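Local coordinates for protein serine-pyruvate aminotransferase (agxt) (Sulfolobus solfataricus, PDB 3ZRP) that is a thermophilic aminotransferase that uses pyridoxal 5'-phosphate, probably to move the amino group of serine to pyruvate and that of alanine to glyoxylate, at residues 65-70 with 182-187; 283-288 with 365-370; 27-32 with 236-241; 108-113 with 328-333. One frame throughout, in Å; residues are numbered along the deposited sequence. Where two conformers were deposited one is given.

Contact 1 of 4, residues 65-70 with 182-187; sequences SAMESV and VYLTAS
Leu-184 holds CG between its backbone N and its carbonyl carbon (chi1 63°), which stands the forked end of the side chain up from strand 182-186 against helix 65-69; Met-67 meets it with CG turned anti to its own carbonyl carbon (chi1 -68°). The Met-67 chain runs square across that of Leu-184. Both branches of the fork bear on Met-67: Leu-184 CD1 lies 4.0 Å from Met-67 CG in the side chain, while Leu-184 CD2 presses on the backbone, 3.8 Å from Met-67 CA. Lower on the same side chain, Leu-184 CB faces Ala-66 CB at 4.2 Å. Four residues beyond Ala-66, Val-70 passes alongside Val-182, the two pointing opposite ways, with Val-70 CG2 4.0 Å from Val-182 CG1. The segment axes approach to 8.4 Å at 159°, nearly antiparallel: this is helix 63-69 packed on the central mixed sheet of the class-V aminotransferase fold, and its first turn includes the cofactor-binding Gly-63 and Thr-64. Replacing Leu-184 by alanine removes both branches and would probably open a gap between helix and strand, leaving Met-67 CG and Val-70 CG2 without this neighbour. No hydrogen bond spans the two segments; Ser-69 OG donates back into its own helix, to Ala-66 O at 2.7 Å, and Thr-185 OG1 pairs with Gly-164 O. Trp-92 touches both Met-67 and Leu-184, and Met-67 also contacts the cofactor.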
# COMPACT_ATOMS: atom_id res chain seq x y z
N SER A 65 -6.23 -6.14 0.10
CA SER A 65 -4.97 -6.83 -0.07
C SER A 65 -4.87 -7.86 1.07
O SER A 65 -4.46 -8.98 0.79
CB SER A 65 -3.75 -5.92 -0.04
OG SER A 65 -3.60 -5.17 1.15
N ALA A 66 -5.40 -7.51 2.23
CA ALA A 66 -5.43 -8.50 3.34
C ALA A 66 -6.29 -9.70 2.93
O ALA A 66 -5.88 -10.84 3.06
CB ALA A 66 -5.94 -7.88 4.63
N MET A 67 -7.48 -9.44 2.41
CA MET A 67 -8.35 -10.54 1.96
C MET A 67 -7.65 -11.44 0.93
O MET A 67 -7.62 -12.66 1.08
CB MET A 67 -9.67 -10.00 1.37
CG MET A 67 -10.62 -9.32 2.38
SD MET A 67 -11.89 -8.32 1.54
CE MET A 67 -13.08 -9.59 1.01
N GLU A 68 -7.06 -10.83 -0.11
CA GLU A 68 -6.39 -11.61 -1.14
C GLU A 68 -5.18 -12.41 -0.62
O GLU A 68 -4.91 -13.54 -1.08
CB GLU A 68 -6.00 -10.69 -2.32
CG GLU A 68 -5.34 -11.44 -3.49
CD GLU A 68 -5.36 -10.61 -4.81
OE1 GLU A 68 -5.76 -9.42 -4.80
OE2 GLU A 68 -4.94 -11.17 -5.83
N SER A 69 -4.47 -11.84 0.36
CA SER A 69 -3.34 -12.52 1.00
C SER A 69 -3.72 -13.88 1.64
O SER A 69 -2.85 -14.70 1.90
CB SER A 69 -2.62 -11.61 1.99
OG SER A 69 -3.25 -11.59 3.28
N VAL A 70 -5.01 -14.11 1.88
CA VAL A 70 -5.51 -15.42 2.38
C VAL A 70 -5.24 -16.55 1.37
O VAL A 70 -5.10 -17.71 1.75
CB VAL A 70 -7.00 -15.33 2.81
CG1 VAL A 70 -7.58 -16.71 3.12
CG2 VAL A 70 -7.18 -14.35 4.01
N VAL A 182 -7.90 -16.78 10.40
CA VAL A 182 -7.49 -15.44 9.94
C VAL A 182 -8.58 -14.44 10.28
O VAL A 182 -9.71 -14.57 9.84
CB VAL A 182 -7.28 -15.35 8.39
CG1 VAL A 182 -6.79 -13.93 8.01
CG2 VAL A 182 -6.27 -16.42 7.88
N TYR A 183 -8.24 -13.43 11.07
CA TYR A 183 -9.16 -12.33 11.34
C TYR A 183 -8.44 -11.13 10.74
O TYR A 183 -7.26 -10.93 11.00
CB TYR A 183 -9.39 -12.16 12.87
CG TYR A 183 -10.84 -11.88 13.20
CD1 TYR A 183 -11.46 -10.72 12.74
CD2 TYR A 183 -11.60 -12.79 13.96
CE1 TYR A 183 -12.80 -10.45 13.01
CE2 TYR A 183 -12.94 -12.54 14.26
CZ TYR A 183 -13.55 -11.36 13.76
OH TYR A 183 -14.87 -11.08 14.01
N LEU A 184 -9.10 -10.37 9.87
CA LEU A 184 -8.38 -9.31 9.19
C LEU A 184 -9.15 -7.99 9.26
O LEU A 184 -10.39 -7.98 9.49
CB LEU A 184 -8.05 -9.71 7.73
CG LEU A 184 -9.25 -9.95 6.80
CD1 LEU A 184 -9.75 -8.62 6.20
CD2 LEU A 184 -8.92 -10.95 5.68
N THR A 185 -8.41 -6.90 9.13
CA THR A 185 -9.00 -5.57 9.12
C THR A 185 -8.14 -4.61 8.27
O THR A 185 -7.22 -5.05 7.53
CB THR A 185 -9.31 -5.06 10.57
OG1 THR A 185 -10.11 -3.89 10.50
CG2 THR A 185 -8.05 -4.75 11.38
N ALA A 186 -8.45 -3.33 8.32
CA ALA A 186 -7.68 -2.29 7.62
C ALA A 186 -7.34 -1.18 8.60
O ALA A 186 -7.93 -1.12 9.67
CB ALA A 186 -8.50 -1.73 6.43
N SER A 187 -6.41 -0.30 8.23
CA SER A 187 -6.01 0.76 9.14
C SER A 187 -7.03 1.90 9.31
O SER A 187 -7.09 2.56 10.35
CB SER A 187 -4.61 1.29 8.79
OG SER A 187 -4.50 1.67 7.44

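Contact 2 of 4, residues 283-288 with 365-370; sequences EALGLE and EPIRFG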
# COMPACT_ATOMS: atom_id res chain seq x y z
N GLU A 283 -35.54 5.90 14.14
CA GLU A 283 -36.84 5.30 14.39
C GLU A 283 -37.85 6.39 14.79
O GLU A 283 -38.94 6.50 14.20
CB GLU A 283 -36.73 4.24 15.49
CG GLU A 283 -36.97 2.79 15.03
CD GLU A 283 -35.73 2.06 14.51
OE1 GLU A 283 -34.61 2.28 15.02
OE2 GLU A 283 -35.89 1.24 13.59
N ALA A 284 -37.48 7.22 15.76
CA ALA A 284 -38.34 8.33 16.19
C ALA A 284 -38.67 9.30 15.06
O ALA A 284 -39.73 9.94 15.09
CB ALA A 284 -37.72 9.06 17.39
N LEU A 285 -37.81 9.38 14.04
CA LEU A 285 -38.10 10.18 12.83
C LEU A 285 -39.07 9.45 11.91
O LEU A 285 -39.57 10.02 10.93
CB LEU A 285 -36.81 10.52 12.07
CG LEU A 285 -35.92 11.70 12.55
CD1 LEU A 285 -34.56 11.74 11.82
CD2 LEU A 285 -36.61 13.03 12.43
N GLY A 286 -39.31 8.17 12.21
CA GLY A 286 -40.11 7.31 11.34
C GLY A 286 -39.36 6.83 10.11
O GLY A 286 -39.98 6.52 9.10
N LEU A 287 -38.03 6.77 10.20
CA LEU A 287 -37.21 6.24 9.11
C LEU A 287 -36.91 4.74 9.30
O LEU A 287 -36.73 4.27 10.43
CB LEU A 287 -35.90 7.04 8.97
CG LEU A 287 -36.01 8.51 8.55
CD1 LEU A 287 -34.71 9.28 8.85
CD2 LEU A 287 -36.41 8.62 7.08
N GLU A 288 -36.87 4.03 8.17
CA GLU A 288 -36.62 2.59 8.15
C GLU A 288 -35.14 2.28 7.93
O GLU A 288 -34.49 2.88 7.08
CB GLU A 288 -37.44 1.95 7.02
CG GLU A 288 -37.52 0.42 7.05
CD GLU A 288 -38.32 -0.16 5.88
OE1 GLU A 288 -39.08 0.59 5.23
OE2 GLU A 288 -38.19 -1.38 5.62
N GLU A 365 -39.04 14.44 2.54
CA GLU A 365 -39.14 13.07 3.04
C GLU A 365 -40.10 13.03 4.24
O GLU A 365 -39.94 13.81 5.18
CB GLU A 365 -37.75 12.52 3.42
CG GLU A 365 -37.73 11.07 3.95
CD GLU A 365 -38.00 10.02 2.87
OE1 GLU A 365 -37.87 10.34 1.67
OE2 GLU A 365 -38.34 8.88 3.23
N PRO A 366 -41.10 12.14 4.19
CA PRO A 366 -42.05 12.02 5.30
C PRO A 366 -41.36 11.62 6.61
O PRO A 366 -40.96 10.46 6.78
CB PRO A 366 -43.03 10.93 4.84
CG PRO A 366 -42.46 10.35 3.59
CD PRO A 366 -41.50 11.32 3.03
N ILE A 367 -41.22 12.58 7.52
CA ILE A 367 -40.62 12.33 8.82
C ILE A 367 -41.39 13.01 9.95
O ILE A 367 -42.19 13.92 9.70
CB ILE A 367 -39.14 12.80 8.87
CG1 ILE A 367 -39.02 14.28 8.47
CG2 ILE A 367 -38.27 11.94 7.97
CD1 ILE A 367 -37.70 14.93 8.88
N ARG A 368 -41.14 12.56 11.17
CA ARG A 368 -41.76 13.14 12.36
C ARG A 368 -40.84 14.21 12.97
O ARG A 368 -39.92 13.89 13.73
CB ARG A 368 -42.09 12.05 13.38
CG ARG A 368 -42.89 10.87 12.80
CD ARG A 368 -43.61 10.08 13.86
NE ARG A 368 -42.80 9.01 14.45
CZ ARG A 368 -42.81 7.74 14.04
NH1 ARG A 368 -43.57 7.36 13.02
NH2 ARG A 368 -42.04 6.85 14.66
N PHE A 369 -41.09 15.48 12.62
CA PHE A 369 -40.28 16.61 13.11
C PHE A 369 -40.28 16.74 14.63
O PHE A 369 -41.27 16.43 15.29
CB PHE A 369 -40.72 17.94 12.49
CG PHE A 369 -41.07 17.86 11.04
CD1 PHE A 369 -40.10 17.62 10.07
CD2 PHE A 369 -42.39 18.05 10.63
CE1 PHE A 369 -40.44 17.57 8.71
CE2 PHE A 369 -42.74 17.98 9.27
CZ PHE A 369 -41.76 17.75 8.32
N GLY A 370 -39.15 17.20 15.16
CA GLY A 370 -39.02 17.51 16.58
C GLY A 370 -38.90 16.32 17.50
O GLY A 370 -39.01 16.46 18.72
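Leu-285 O is approached by two consecutive residues of 365-370. Arg-368 N donates to it at 3.0 Å with a fairly straight N-H...O angle of 160°, though the donor stands above the carbonyl plane, 45° out of it. Ile-367 CA adds a CA-H...O contact to the same Leu-285 O at 3.3 Å, so the loop backbone is docked at the C-terminal end of helix 264-284. Beside this bond the apolar chains run side by side and point the same way: Leu-285 CD2 is 4.2 Å from Ile-367 CD1, and Leu-287 CD2 is 3.9 Å from Ile-367 CG2. Leu-285 CD2 also covers Arg-368 O at 3.7 Å, a carbonyl buried here without a hydrogen-bond partner in the model. The Arg-368 side chain has two conformers, so its contacts are tentative: in the one described, bent at the third torsion, Arg-368 NE bonds only weakly to Ala-284 O (3.3 Å), and Gly-286 CA lies over one guanidinium face, 3.8 Å from Arg-368 CZ. Leu-360 of helix 346-363 packs on Leu-287 and Glu-365, and the Glu-365 carboxylate turns to the backbone amides of Lys-307, Val-308 and Ala-309. Gly-286 has a positive phi of 77° and two bonds lead back into the last turn, one of them Gly-286 N to Glu-283 O at 2.6 Å: a Schellman motif closing the helix.

Contact 3 of 4, residues 27-32 with 236-241; sequences GFTSKE and GKAAYF. With PLP (pyridoxal-5'-phosphate), chain D.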
# COMPACT_ATOMS: atom_id res chain seq x y z
N GLY A 27 13.26 5.43 8.29
CA GLY A 27 13.08 4.48 7.20
C GLY A 27 12.76 3.13 7.81
O GLY A 27 12.68 3.01 9.04
N PHE A 28 12.61 2.12 6.97
CA PHE A 28 12.24 0.78 7.45
C PHE A 28 13.31 0.06 8.32
O PHE A 28 13.00 -0.93 8.98
CB PHE A 28 11.83 -0.12 6.27
CG PHE A 28 12.92 -0.36 5.29
CD1 PHE A 28 13.13 0.52 4.23
CD2 PHE A 28 13.76 -1.46 5.43
CE1 PHE A 28 14.15 0.30 3.31
CE2 PHE A 28 14.80 -1.68 4.51
CZ PHE A 28 14.99 -0.80 3.46
N THR A 29 14.54 0.57 8.32
CA THR A 29 15.62 0.02 9.16
C THR A 29 15.77 0.73 10.51
O THR A 29 16.36 0.17 11.43
CB THR A 29 16.99 0.07 8.45
OG1 THR A 29 17.30 1.42 8.09
CG2 THR A 29 16.98 -0.77 7.18
N SER A 30 15.22 1.95 10.60
CA SER A 30 15.31 2.79 11.80
C SER A 30 14.65 2.15 13.01
O SER A 30 13.59 1.54 12.89
CB SER A 30 14.67 4.16 11.55
OG SER A 30 15.18 4.75 10.37
N LYS A 31 15.26 2.30 14.18
CA LYS A 31 14.68 1.72 15.39
C LYS A 31 13.29 2.29 15.72
O LYS A 31 12.44 1.58 16.26
CB LYS A 31 15.64 1.78 16.59
CG LYS A 31 15.78 3.13 17.29
CD LYS A 31 16.55 2.93 18.62
CE LYS A 31 16.24 3.99 19.65
NZ LYS A 31 16.69 5.32 19.18
N GLU A 32 13.03 3.55 15.35
CA GLU A 32 11.71 4.16 15.55
C GLU A 32 10.64 3.39 14.77
O GLU A 32 9.53 3.18 15.26
CB GLU A 32 11.70 5.63 15.12
CG GLU A 32 12.69 6.52 15.89
CD GLU A 32 14.04 6.61 15.20
OE1 GLU A 32 14.68 5.56 14.93
OE2 GLU A 32 14.48 7.75 14.92
N GLY A 236 12.98 -6.88 17.82
CA GLY A 236 13.71 -5.63 17.70
C GLY A 236 14.68 -5.55 16.54
O GLY A 236 15.64 -4.77 16.59
N LYS A 237 14.44 -6.35 15.49
CA LYS A 237 15.33 -6.45 14.34
C LYS A 237 14.70 -5.91 13.05
O LYS A 237 13.52 -6.13 12.78
CB LYS A 237 15.75 -7.91 14.13
CG LYS A 237 16.60 -8.51 15.25
CD LYS A 237 16.60 -10.05 15.18
CE LYS A 237 17.68 -10.69 16.04
NZ LYS A 237 17.45 -10.49 17.50
N ALA A 238 15.49 -5.19 12.26
CA ALA A 238 15.05 -4.72 10.95
C ALA A 238 15.19 -5.85 9.93
O ALA A 238 16.12 -6.67 10.02
CB ALA A 238 15.85 -3.50 10.51
N ALA A 239 14.27 -5.90 8.98
CA ALA A 239 14.34 -6.85 7.87
C ALA A 239 13.75 -6.17 6.63
O ALA A 239 13.02 -5.19 6.75
CB ALA A 239 13.58 -8.10 8.19
N TYR A 240 14.07 -6.69 5.45
CA TYR A 240 13.53 -6.09 4.22
C TYR A 240 12.89 -7.14 3.32
O TYR A 240 13.55 -8.11 2.90
CB TYR A 240 14.61 -5.34 3.46
CG TYR A 240 14.11 -4.81 2.12
CD1 TYR A 240 13.24 -3.72 2.07
CD2 TYR A 240 14.46 -5.45 0.94
CE1 TYR A 240 12.77 -3.25 0.84
CE2 TYR A 240 14.00 -4.99 -0.28
CZ TYR A 240 13.15 -3.90 -0.32
OH TYR A 240 12.67 -3.47 -1.55
N PHE A 241 11.61 -6.97 3.01
CA PHE A 241 11.04 -7.74 1.92
C PHE A 241 10.75 -6.72 0.82
O PHE A 241 11.33 -6.78 -0.26
CB PHE A 241 9.74 -8.45 2.31
CG PHE A 241 8.94 -8.91 1.10
CD1 PHE A 241 9.55 -9.67 0.08
CD2 PHE A 241 7.60 -8.52 0.93
CE1 PHE A 241 8.83 -10.07 -1.06
CE2 PHE A 241 6.88 -8.92 -0.22
CZ PHE A 241 7.49 -9.68 -1.21
N1 PLP D . 13.57 -1.80 -7.83
C2 PLP D . 14.63 -1.04 -7.41
C2A PLP D . 15.68 -0.66 -8.43
C3 PLP D . 14.73 -0.62 -6.07
O3 PLP D . 15.70 0.09 -5.71
C4 PLP D . 13.73 -0.96 -5.14
C4A PLP D . 13.86 -0.46 -3.70
C5 PLP D . 12.66 -1.75 -5.60
C6 PLP D . 12.57 -2.16 -6.94
C5A PLP D . 11.54 -2.19 -4.71
O4P PLP D . 10.67 -1.12 -4.30
P PLP D . 9.77 -1.26 -3.00
O1P PLP D . 10.72 -1.62 -1.90
O2P PLP D . 9.14 0.08 -2.91
O3P PLP D . 8.86 -2.40 -3.28
O HOH W 1 11.56 -3.52 9.15
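One face of the Phe-28 ring has Tyr-240 CD1 over it, 3.5 Å from Phe-28 CE2, with ring centroids 5.1 Å apart and planes at 39°, an oblique aromatic pair. At its far edge the Tyr-240 ring has the phosphate oxygen PLP O1P close to its plane. Tyr-240 belongs to the cofactor site of a class-V aminotransferase dimer, and Phe-28, in the type I turn Gly-27 to Ser-30 just before helix 31-48, packs against it; the cofactor is held largely by the second subunit. Tyr-240 CG is anti to the backbone N (chi1 175°), which extends the ring from the loop until its hydroxyl, Tyr-240 OH, donates to PLP O1P at 2.7 Å. Thr-243 of this chain binds the same cofactor, as do Gly-63, Thr-64, Thr-138, Ser-166 and Gln-188 of the second subunit, and Arg-91 of that subunit packs on Tyr-240. A phenylalanine here lacks the hydroxyl, and would probably leave PLP O1P without this donor and the cofactor with one link fewer to this chain. Nearer the turn a water lies 3.0 Å from Phe-28 O and 3.3 Å from Ala-239 O; with further acceptors nearby, it need not serve both at once. Ser-30 N donates to Gly-27 O at 3.2 Å, closing the turn. Beside it Ala-238 CB rests 3.8 Å from Thr-29 CA.

Contact 4 of 4, residues 108-113 with 328-333; sequences PSPGDY and GVHPAF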
# COMPACT_ATOMS: atom_id res chain seq x y z
N PRO A 108 -28.19 -14.33 1.56
CA PRO A 108 -29.56 -14.18 2.08
C PRO A 108 -30.40 -13.24 1.23
O PRO A 108 -29.91 -12.78 0.19
CB PRO A 108 -29.32 -13.55 3.46
CG PRO A 108 -28.09 -12.63 3.22
CD PRO A 108 -27.29 -13.25 2.06
N SER A 109 -31.66 -12.96 1.63
CA SER A 109 -32.48 -11.94 0.98
C SER A 109 -31.82 -10.58 1.20
O SER A 109 -31.07 -10.43 2.15
CB SER A 109 -33.90 -11.93 1.55
OG SER A 109 -34.39 -13.26 1.68
N PRO A 110 -32.09 -9.59 0.31
CA PRO A 110 -31.37 -8.32 0.50
C PRO A 110 -31.45 -7.76 1.91
O PRO A 110 -32.54 -7.68 2.49
CB PRO A 110 -32.05 -7.38 -0.50
CG PRO A 110 -32.44 -8.31 -1.64
CD PRO A 110 -32.85 -9.59 -0.97
N GLY A 111 -30.30 -7.40 2.48
CA GLY A 111 -30.27 -6.70 3.77
C GLY A 111 -30.42 -7.61 4.96
O GLY A 111 -30.44 -7.14 6.10
N ASP A 112 -30.55 -8.90 4.69
CA ASP A 112 -30.63 -9.93 5.74
C ASP A 112 -29.24 -10.54 5.92
O ASP A 112 -28.25 -10.01 5.41
CB ASP A 112 -31.64 -11.02 5.32
CG ASP A 112 -32.35 -11.67 6.51
OD1 ASP A 112 -31.69 -12.16 7.46
OD2 ASP A 112 -33.59 -11.68 6.50
N TYR A 113 -29.17 -11.65 6.66
CA TYR A 113 -27.91 -12.32 6.93
C TYR A 113 -28.09 -13.85 6.93
O TYR A 113 -29.18 -14.34 7.20
CB TYR A 113 -27.29 -11.86 8.25
CG TYR A 113 -28.01 -12.29 9.51
CD1 TYR A 113 -29.12 -11.57 10.02
CD2 TYR A 113 -27.57 -13.40 10.22
CE1 TYR A 113 -29.77 -11.99 11.19
CE2 TYR A 113 -28.20 -13.81 11.40
CZ TYR A 113 -29.31 -13.11 11.87
OH TYR A 113 -29.91 -13.54 13.04
N GLY A 328 -25.59 4.96 -0.68
CA GLY A 328 -26.04 3.58 -0.64
C GLY A 328 -25.64 2.85 -1.91
O GLY A 328 -25.70 3.42 -2.99
N VAL A 329 -25.24 1.59 -1.77
CA VAL A 329 -24.72 0.82 -2.92
C VAL A 329 -25.29 -0.60 -2.96
O VAL A 329 -24.55 -1.58 -2.88
CB VAL A 329 -23.17 0.78 -2.92
CG1 VAL A 329 -22.60 2.08 -3.49
CG2 VAL A 329 -22.61 0.49 -1.49
N HIS A 330 -26.60 -0.70 -3.08
CA HIS A 330 -27.26 -2.00 -3.12
C HIS A 330 -28.49 -1.84 -3.98
O HIS A 330 -29.36 -1.03 -3.66
CB HIS A 330 -27.63 -2.47 -1.71
CG HIS A 330 -28.01 -3.92 -1.61
ND1 HIS A 330 -29.00 -4.49 -2.38
CD2 HIS A 330 -27.54 -4.92 -0.82
CE1 HIS A 330 -29.13 -5.76 -2.07
NE2 HIS A 330 -28.26 -6.05 -1.12
N PRO A 331 -28.58 -2.62 -5.07
CA PRO A 331 -29.65 -2.44 -6.06
C PRO A 331 -31.05 -2.56 -5.46
O PRO A 331 -32.00 -1.99 -6.01
CB PRO A 331 -29.41 -3.58 -7.07
CG PRO A 331 -28.56 -4.58 -6.34
CD PRO A 331 -27.72 -3.78 -5.40
N ALA A 332 -31.18 -3.25 -4.33
CA ALA A 332 -32.49 -3.53 -3.73
C ALA A 332 -33.05 -2.41 -2.85
O ALA A 332 -34.23 -2.43 -2.49
CB ALA A 332 -32.44 -4.82 -2.95
N PHE A 333 -32.21 -1.43 -2.52
CA PHE A 333 -32.62 -0.35 -1.61
C PHE A 333 -32.32 1.03 -2.17
O PHE A 333 -31.38 1.21 -2.96
CB PHE A 333 -31.91 -0.49 -0.26
CG PHE A 333 -32.23 -1.74 0.49
CD1 PHE A 333 -33.35 -1.80 1.31
CD2 PHE A 333 -31.39 -2.85 0.41
CE1 PHE A 333 -33.66 -2.96 2.01
CE2 PHE A 333 -31.68 -4.02 1.12
CZ PHE A 333 -32.82 -4.08 1.93
O HOH W 2 -27.91 -8.23 0.91
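Pro-110 CB touches three residues of the opposite loop: Ala-332 CB at 3.6 Å, His-330 CE1 at 3.7 Å and Phe-333 CE2 at 3.7 Å. One atom further round the ring, Pro-110 CG keeps to the Ala-332 methyl, 3.7 Å from its CB. The proline thus fits its inner corner against the type I turn His-330 to Phe-333. Behind it, the backbone that leaves Pro-110 runs along the edge of the Phe-333 ring: Pro-110 O is 3.7 Å from Phe-333 CZ, and Gly-111 N also lies near the ring plane. Gly-111, with a positive phi of 81° in the type II turn Ser-109 to Asp-112, has no room for a CB, which would run into Phe-333 CZ. Both imidazole nitrogens have a partner. Ala-332 N donates to His-330 ND1 at 3.2 Å, only 7° out of the ring plane, while a water bonded to His-330 NE2 (3.0 Å) accepts from Gly-111 N (3.0 Å). That water bridges the two turns, which no direct hydrogen bond joins. Phe-333 CD2 sits over one face of the imidazole, towards its rim. The contact joins the loop between strand 102-106, outermost in the large sheet of this chain, and helix 116-125 to the loop connecting strands 326-327 and 335-339 of the small antiparallel sheet, where Tyr-335 packs on His-330.

Overall arrangement
Contacts 1 and 3 each reach a cofactor: Met-67 in contact 1 touches pyridoxal phosphate, while Tyr-240 in contact 3 reaches one whose other hydrogen-bonding partners come mostly from the second subunit. Their centres lie 22 Å apart, and contact 1 is nested within the chain loop closed by contact 3. Contact 4 is further from the cofactor, with His-330 about 13 Å (side chain to nearest cofactor) from the bound group, and it crosses both of them along the chain. Contact 2 lies away from the annotated cofactor site; its nearest atoms come within about 6 Å of contact 4, whereas its centre is 54 Å from that of contact 3, on the opposite side of the chain's centre.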